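Local coordinates for protein glucose-6-phosphate isomerase (Thermus thermophilus, PDB 1ZZG) that probably catalyses the reversible isomerisation of glucose 6-phosphate to fructose 6-phosphate, a step shared by glycolysis and gluconeogenesis, at residues A[12-23]-A[224-235]. Numbering follows the deposited sequence.
Sequences FPEALSRHGPLL and LEESLPLKTALL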
loop_
_atom_site.group_PDB
_atom_site.type_symbol
_atom_site.label_atom_id
_atom_site.label_comp_id
_atom_site.label_asym_id
_atom_site.label_seq_id
_atom_site.Cartn_x
_atom_site.Cartn_y
_atom_site.Cartn_z
ATOM N N PHE A 12 -18.015 -26.156 1.243
ATOM C CA PHE A 12 -17.506 -25.765 2.554
ATOM C C PHE A 12 -18.195 -26.392 3.769
ATOM O O PHE A 12 -17.529 -26.802 4.715
ATOM C CB PHE A 12 -17.514 -24.241 2.709
ATOM C CG PHE A 12 -16.857 -23.770 3.976
ATOM C CD1 PHE A 12 -15.497 -23.993 4.193
ATOM C CD2 PHE A 12 -17.600 -23.153 4.969
ATOM C CE1 PHE A 12 -14.888 -23.607 5.393
ATOM C CE2 PHE A 12 -17.004 -22.763 6.174
ATOM C CZ PHE A 12 -15.643 -22.991 6.385
ATOM N N PRO A 13 -19.536 -26.457 3.772
ATOM C CA PRO A 13 -20.224 -27.055 4.923
ATOM C C PRO A 13 -19.758 -28.491 5.179
ATOM O O PRO A 13 -19.646 -28.916 6.327
ATOM C CB PRO A 13 -21.695 -26.968 4.518
ATOM C CG PRO A 13 -21.733 -25.709 3.694
ATOM C CD PRO A 13 -20.503 -25.877 2.824
ATOM N N GLU A 14 -19.477 -29.230 4.111
ATOM C CA GLU A 14 -19.022 -30.607 4.259
ATOM C C GLU A 14 -17.573 -30.649 4.737
ATOM O O GLU A 14 -17.181 -31.511 5.526
ATOM C CB GLU A 14 -19.165 -31.353 2.926
ATOM C CG GLU A 14 -18.701 -32.805 2.917
ATOM C CD GLU A 14 -17.191 -32.951 2.935
ATOM O OE1 GLU A 14 -16.505 -32.032 2.435
ATOM O OE2 GLU A 14 -16.690 -33.987 3.431
ATOM N N ALA A 15 -16.781 -29.704 4.255
ATOM C CA ALA A 15 -15.379 -29.644 4.617
ATOM C C ALA A 15 -15.212 -29.253 6.079
ATOM O O ALA A 15 -14.331 -29.761 6.772
ATOM C CB ALA A 15 -14.662 -28.659 3.717
ATOM N N LEU A 16 -16.066 -28.351 6.542
ATOM C CA LEU A 16 -16.025 -27.904 7.925
ATOM C C LEU A 16 -16.319 -29.115 8.809
ATOM O O LEU A 16 -15.579 -29.423 9.745
ATOM C CB LEU A 16 -17.080 -26.830 8.144
ATOM C CG LEU A 16 -17.159 -26.276 9.564
ATOM C CD1 LEU A 16 -15.829 -25.655 9.948
ATOM C CD2 LEU A 16 -18.273 -25.255 9.637
ATOM N N SER A 17 -17.399 -29.811 8.482
ATOM C CA SER A 17 -17.797 -30.999 9.219
ATOM C C SER A 17 -16.667 -32.032 9.234
ATOM O O SER A 17 -16.272 -32.514 10.296
ATOM C CB SER A 17 -19.051 -31.606 8.583
ATOM O OG SER A 17 -19.598 -32.620 9.405
ATOM N N ARG A 18 -16.130 -32.353 8.059
ATOM C CA ARG A 18 -15.060 -33.341 7.953
ATOM C C ARG A 18 -13.782 -32.965 8.699
ATOM O O ARG A 18 -13.080 -33.838 9.215
ATOM C CB ARG A 18 -14.724 -33.606 6.483
ATOM C CG ARG A 18 -13.836 -34.819 6.280
ATOM C CD ARG A 18 -13.697 -35.207 4.806
ATOM N NE ARG A 18 -12.637 -34.473 4.114
ATOM C CZ ARG A 18 -12.835 -33.465 3.265
ATOM N NH1 ARG A 18 -14.064 -33.050 2.988
ATOM N NH2 ARG A 18 -11.798 -32.876 2.684
ATOM N N HIS A 19 -13.473 -31.672 8.752
ATOM C CA HIS A 19 -12.274 -31.218 9.441
ATOM C C HIS A 19 -12.564 -30.744 10.863
ATOM O O HIS A 19 -11.693 -30.184 11.527
ATOM C CB HIS A 19 -11.593 -30.101 8.638
ATOM C CG HIS A 19 -11.087 -30.548 7.301
ATOM N ND1 HIS A 19 -11.894 -30.629 6.187
ATOM C CD2 HIS A 19 -9.867 -30.990 6.914
ATOM C CE1 HIS A 19 -11.194 -31.103 5.172
ATOM N NE2 HIS A 19 -9.960 -31.331 5.587
ATOM N N GLY A 20 -13.786 -30.987 11.327
ATOM C CA GLY A 20 -14.175 -30.578 12.667
ATOM C C GLY A 20 -13.172 -30.952 13.747
ATOM O O GLY A 20 -12.708 -30.081 14.487
ATOM N N PRO A 21 -12.822 -32.242 13.870
ATOM C CA PRO A 21 -11.864 -32.719 14.876
ATOM C C PRO A 21 -10.500 -32.037 14.786
ATOM O O PRO A 21 -9.886 -31.716 15.808
ATOM C CB PRO A 21 -11.783 -34.213 14.587
ATOM C CG PRO A 21 -13.186 -34.524 14.140
ATOM C CD PRO A 21 -13.470 -33.380 13.190
ATOM N N LEU A 22 -10.034 -31.826 13.558
ATOM C CA LEU A 22 -8.742 -31.183 13.313
ATOM C C LEU A 22 -8.756 -29.752 13.839
ATOM O O LEU A 22 -7.802 -29.303 14.476
ATOM C CB LEU A 22 -8.431 -31.158 11.810
ATOM C CG LEU A 22 -7.040 -30.625 11.446
ATOM C CD1 LEU A 22 -6.009 -31.688 11.764
ATOM C CD2 LEU A 22 -6.971 -30.257 9.975
ATOM N N LEU A 23 -9.839 -29.035 13.557
ATOM C CA LEU A 23 -9.975 -27.653 14.005
ATOM C C LEU A 23 -10.095 -27.586 15.534
ATOM O O LEU A 23 -9.492 -26.715 16.171
ATOM C CB LEU A 23 -11.200 -27.001 13.347
ATOM C CG LEU A 23 -11.166 -26.821 11.822
ATOM C CD1 LEU A 23 -12.520 -26.350 11.319
ATOM C CD2 LEU A 23 -10.085 -25.819 11.447
ATOM N N LEU A 224 -18.113 -24.875 17.016
ATOM C CA LEU A 224 -17.562 -24.817 15.663
ATOM C C LEU A 224 -18.406 -24.031 14.657
ATOM O O LEU A 224 -17.893 -23.153 13.962
ATOM C CB LEU A 224 -17.326 -26.233 15.130
ATOM C CG LEU A 224 -16.651 -26.321 13.755
ATOM C CD1 LEU A 224 -15.254 -25.714 13.818
ATOM C CD2 LEU A 224 -16.574 -27.772 13.316
ATOM N N GLU A 225 -19.695 -24.351 14.585
ATOM C CA GLU A 225 -20.608 -23.687 13.661
ATOM C C GLU A 225 -20.686 -22.175 13.832
ATOM O O GLU A 225 -21.034 -21.461 12.892
ATOM C CB GLU A 225 -22.019 -24.269 13.801
ATOM C CG GLU A 225 -22.455 -25.153 12.642
ATOM C CD GLU A 225 -22.369 -24.448 11.291
ATOM O OE1 GLU A 225 -22.905 -23.328 11.152
ATOM O OE2 GLU A 225 -21.766 -25.023 10.364
ATOM N N GLU A 226 -20.369 -21.683 15.025
ATOM C CA GLU A 226 -20.433 -20.250 15.291
ATOM C C GLU A 226 -19.043 -19.630 15.434
ATOM O O GLU A 226 -18.909 -18.417 15.618
ATOM C CB GLU A 226 -21.243 -20.005 16.564
ATOM C CG GLU A 226 -22.651 -20.583 16.524
ATOM C CD GLU A 226 -23.173 -20.938 17.906
ATOM O OE1 GLU A 226 -23.124 -20.073 18.810
ATOM O OE2 GLU A 226 -23.633 -22.087 18.088
ATOM N N SER A 227 -18.009 -20.462 15.339
ATOM C CA SER A 227 -16.637 -19.985 15.482
ATOM C C SER A 227 -16.067 -19.499 14.153
ATOM O O SER A 227 -15.353 -20.225 13.465
ATOM C CB SER A 227 -15.751 -21.095 16.053
ATOM O OG SER A 227 -14.475 -20.592 16.400
ATOM N N LEU A 228 -16.388 -18.263 13.802
ATOM C CA LEU A 228 -15.915 -17.682 12.553
ATOM C C LEU A 228 -14.398 -17.796 12.365
ATOM O O LEU A 228 -13.938 -18.156 11.290
ATOM C CB LEU A 228 -16.367 -16.215 12.455
ATOM C CG LEU A 228 -17.879 -16.001 12.637
ATOM C CD1 LEU A 228 -18.229 -14.519 12.570
ATOM C CD2 LEU A 228 -18.630 -16.774 11.564
ATOM N N PRO A 229 -13.602 -17.500 13.410
ATOM C CA PRO A 229 -12.144 -17.597 13.265
ATOM C C PRO A 229 -11.646 -18.998 12.888
ATOM O O PRO A 229 -10.665 -19.128 12.163
ATOM C CB PRO A 229 -11.625 -17.140 14.630
ATOM C CG PRO A 229 -12.687 -16.202 15.095
ATOM C CD PRO A 229 -13.955 -16.936 14.723
ATOM N N LEU A 230 -12.310 -20.041 13.381
ATOM C CA LEU A 230 -11.907 -21.411 13.034
ATOM C C LEU A 230 -12.346 -21.722 11.602
ATOM O O LEU A 230 -11.705 -22.504 10.906
ATOM C CB LEU A 230 -12.534 -22.435 13.989
ATOM C CG LEU A 230 -11.834 -22.646 15.330
ATOM C CD1 LEU A 230 -12.650 -23.609 16.171
ATOM C CD2 LEU A 230 -10.423 -23.188 15.106
ATOM N N LYS A 231 -13.443 -21.105 11.170
ATOM C CA LYS A 231 -13.943 -21.317 9.816
ATOM C C LYS A 231 -13.015 -20.721 8.763
ATOM O O LYS A 231 -12.691 -21.383 7.769
ATOM C CB LYS A 231 -15.335 -20.711 9.652
ATOM C CG LYS A 231 -16.430 -21.457 10.383
ATOM C CD LYS A 231 -17.789 -20.910 9.984
ATOM C CE LYS A 231 -18.911 -21.605 10.725
ATOM N NZ LYS A 231 -20.230 -21.167 10.207
ATOM N N THR A 232 -12.596 -19.470 8.966
ATOM C CA THR A 232 -11.704 -18.832 7.996
ATOM C C THR A 232 -10.314 -19.451 8.086
ATOM O O THR A 232 -9.585 -19.498 7.095
ATOM C CB THR A 232 -11.634 -17.289 8.188
ATOM O OG1 THR A 232 -11.200 -16.974 9.518
ATOM C CG2 THR A 232 -13.011 -16.669 7.939
ATOM N N ALA A 233 -9.948 -19.936 9.272
ATOM C CA ALA A 233 -8.656 -20.593 9.435
ATOM C C ALA A 233 -8.689 -21.824 8.523
ATOM O O ALA A 233 -7.722 -22.123 7.818
ATOM C CB ALA A 233 -8.457 -21.015 10.876
ATOM N N LEU A 234 -9.816 -22.529 8.537
ATOM C CA LEU A 234 -9.975 -23.715 7.698
ATOM C C LEU A 234 -9.839 -23.333 6.224
ATOM O O LEU A 234 -9.135 -23.997 5.465
ATOM C CB LEU A 234 -11.343 -24.365 7.926
ATOM C CG LEU A 234 -11.641 -25.580 7.036
ATOM C CD1 LEU A 234 -10.634 -26.688 7.336
ATOM C CD2 LEU A 234 -13.066 -26.069 7.273
ATOM N N LEU A 235 -10.519 -22.264 5.825
ATOM C CA LEU A 235 -10.459 -21.810 4.441
ATOM C C LEU A 235 -9.010 -21.616 4.008
ATOM O O LEU A 235 -8.591 -22.153 2.988
ATOM C CB LEU A 235 -11.239 -20.501 4.265
ATOM C CG LEU A 235 -12.769 -20.599 4.276
ATOM C CD1 LEU A 235 -13.369 -19.204 4.308
ATOM C CD2 LEU A 235 -13.249 -21.355 3.040
HETATM O O HOH W 1 -21.132 -27.502 8.379
#
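The phenyl ring of F12 meets L234 and L235 obliquely: CE1 lies 3.6 Å from CD2 of L235 and equally close to CD2 of L234, while CZ reaches the backbone O of K231. With CG anti to the backbone N (chi1 -173°), the ring is carried across to helix 228-238. Replacing F12 by alanine removes the ring, which would probably leave CD2 of L235 and CD2 of L234 without their apolar partner and open a gap between the helices. The H19 ring also receives L234 CD1 obliquely; its edge carries A15 CA, and ND1 donates to A15 O at 2.7 Å, 1° out of the ring plane, a bond that ties the imidazole and sets its rotation. A15 O accepts from H19 N as well, the two donors approaching from opposite faces of its carbonyl plane at the end of helix 12-18, where H19 is also N-cap of helix 20-32.

L234 is a knob in a hole formed by F12, A15, L16 and L23, its CD2 3.5 Å from L16 CA. The axes of helix 12-18 and helix 228-235 come within 10.7 Å, their N-to-C directions 103° apart, a near-perpendicular packing within the phosphoglucose isomerase fold, away from the predicted active-site residues. The side chains of L224 and L16 slide past each other in opposite directions, and L224 places CD2 3.7 Å from G20 CA; its CD1 touches L23 CD1. At the polar margin, K231 NZ donates to E225 O (2.8 Å), its extended chain passing L16 CD2, and one water bridges P13 O to E225 OE2. Beyond the pair, L230 packs on F387 of helix 371-391.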